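PDB 1WYD: hypothetical aspartyl-tRNA synthetase from Sulfolobus tokodaii, which probably charges both tRNA(Asp) and tRNA(Asn) with L-aspartate, activating the amino acid with ATP as a homodimeric class II aminoacyl-tRNA synthetase. Local coordinates for residues R121-D124 and L125-Q128. Sequence-based numbering, arbitrary orientation.
Sequences RVLD and LRRQ
Asp124 and Arg127 form a salt bridge in which one carboxylate oxygen serves two donors: OD1 of Asp124 lies 2.8 Å from NH2 and 3.0 Å from NE of Arg127. Both nitrogens approach from the same face of the carboxylate, whose plane is turned 38° from the guanidinium; OD1 itself stays near the guanidinium plane, at its side edge. A bend at chi3 (-65°) turns the Arg127 guanidinium to bring NE and NH2 to the carboxylate. The second oxygen, OD2, forms a salt bridge with NH1 of Arg121 at 2.9 Å, its hydrogen bond weak by angle, so the buried carboxylate links two arginines in one network. With an alanine in place of Arg127, OD1 would probably lose its two close donors and Asp124 be held less firmly. Leu125 N bonds to Arg121 O and Arg126 N to Val122 O (3.0 Å), both i to i+4; this pattern gives way to an i to i+3 bond from Arg127 N to Asp124 O (3.2 Å), the donor 55° out of the carbonyl plane. Leu125 CD1 lies over one face of the Arg121 guanidinium, offset toward its rim; NE and NH2 there donate to the carbonyls of Pro419 and Lys415. Val122 CG1 lies over a face of the Arg126 guanidinium, likewise offset, 3.8 Å from NE; that extended arginine pairs with Glu66 and donates to the carbonyls of Gly197 and Tyr389 of the second subunit. The short helix 121-125 runs into helix 128-150 through Arg127, the latter's N-cap residue, while Val122 and Arg126 meet the second subunit and Arg40 of OB-fold strand 34-41 touches Arg126.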
loop_
_atom_site.group_PDB
_atom_site.type_symbol
_atom_site.label_atom_id
_atom_site.label_comp_id
_atom_site.label_asym_id
_atom_site.label_seq_id
_atom_site.Cartn_x
_atom_site.Cartn_y
_atom_site.Cartn_z
ATOM N N ARG B 121 -2.027 14.918 18.903
ATOM C CA ARG B 121 -2.595 13.775 18.234
ATOM C C ARG B 121 -1.976 12.466 18.716
ATOM O O ARG B 121 -2.677 11.473 18.904
ATOM C CB ARG B 121 -2.436 13.952 16.728
ATOM C CG ARG B 121 -3.097 12.881 15.951
ATOM C CD ARG B 121 -4.525 12.710 16.356
ATOM N NE ARG B 121 -5.307 12.330 15.190
ATOM C CZ ARG B 121 -6.576 11.976 15.233
ATOM N NH1 ARG B 121 -7.246 11.984 16.391
ATOM N NH2 ARG B 121 -7.187 11.687 14.094
ATOM N N VAL B 122 -0.666 12.483 18.924
ATOM C CA VAL B 122 0.050 11.345 19.489
ATOM C C VAL B 122 -0.528 10.922 20.839
ATOM O O VAL B 122 -0.786 9.742 21.081
ATOM C CB VAL B 122 1.537 11.638 19.580
ATOM C CG1 VAL B 122 2.251 10.664 20.524
ATOM C CG2 VAL B 122 2.142 11.555 18.191
ATOM N N LEU B 123 -0.765 11.886 21.705
ATOM C CA LEU B 123 -1.344 11.566 22.971
ATOM C C LEU B 123 -2.752 11.037 22.761
ATOM O O LEU B 123 -3.160 10.073 23.399
ATOM C CB LEU B 123 -1.319 12.789 23.911
ATOM C CG LEU B 123 0.113 13.077 24.359
ATOM C CD1 LEU B 123 0.225 14.454 25.041
ATOM C CD2 LEU B 123 0.645 11.984 25.268
ATOM N N ASP B 124 -3.476 11.650 21.843
ATOM C CA ASP B 124 -4.797 11.184 21.536
ATOM C C ASP B 124 -4.785 9.776 20.935
ATOM O O ASP B 124 -5.574 8.968 21.316
ATOM C CB ASP B 124 -5.486 12.150 20.599
ATOM C CG ASP B 124 -6.927 11.778 20.358
ATOM O OD1 ASP B 124 -7.722 11.725 21.340
ATOM O OD2 ASP B 124 -7.346 11.533 19.206
ATOM N N LEU B 125 -3.878 9.502 20.002
ATOM C CA LEU B 125 -3.765 8.200 19.337
ATOM C C LEU B 125 -3.395 7.098 20.314
ATOM O O LEU B 125 -3.783 5.931 20.108
ATOM C CB LEU B 125 -2.675 8.238 18.281
ATOM C CG LEU B 125 -3.040 8.392 16.805
ATOM C CD1 LEU B 125 -4.510 8.719 16.542
ATOM C CD2 LEU B 125 -2.056 9.395 16.151
ATOM N N ARG B 126 -2.648 7.470 21.366
ATOM C CA ARG B 126 -2.256 6.485 22.376
ATOM C C ARG B 126 -3.432 5.910 23.179
ATOM O O ARG B 126 -3.271 4.944 23.890
ATOM C CB ARG B 126 -1.209 7.036 23.333
ATOM C CG ARG B 126 0.156 7.130 22.745
ATOM C CD ARG B 126 1.187 7.690 23.724
ATOM N NE ARG B 126 2.489 7.891 23.062
ATOM C CZ ARG B 126 3.465 8.695 23.537
ATOM N NH1 ARG B 126 3.333 9.383 24.687
ATOM N NH2 ARG B 126 4.582 8.803 22.864
ATOM N N ARG B 127 -4.611 6.516 23.072
ATOM C CA ARG B 127 -5.694 6.084 23.910
ATOM C C ARG B 127 -6.099 4.682 23.426
ATOM O O ARG B 127 -6.035 4.387 22.226
ATOM C CB ARG B 127 -6.876 7.038 23.808
ATOM C CG ARG B 127 -6.756 8.334 24.580
ATOM C CD ARG B 127 -8.050 9.130 24.628
ATOM N NE ARG B 127 -8.382 9.544 23.267
ATOM C CZ ARG B 127 -9.385 9.068 22.515
ATOM N NH1 ARG B 127 -10.246 8.136 22.985
ATOM N NH2 ARG B 127 -9.532 9.541 21.282
ATOM N N GLN B 128 -6.541 3.834 24.353
ATOM C CA GLN B 128 -6.932 2.449 24.005
ATOM C C GLN B 128 -7.785 2.411 22.750
ATOM O O GLN B 128 -7.445 1.744 21.776
ATOM C CB GLN B 128 -7.613 1.761 25.183
ATOM C CG GLN B 128 -6.641 1.292 26.275
ATOM C CD GLN B 128 -5.482 0.486 25.720
ATOM O OE1 GLN B 128 -5.644 -0.691 25.383
ATOM N NE2 GLN B 128 -4.314 1.106 25.628
#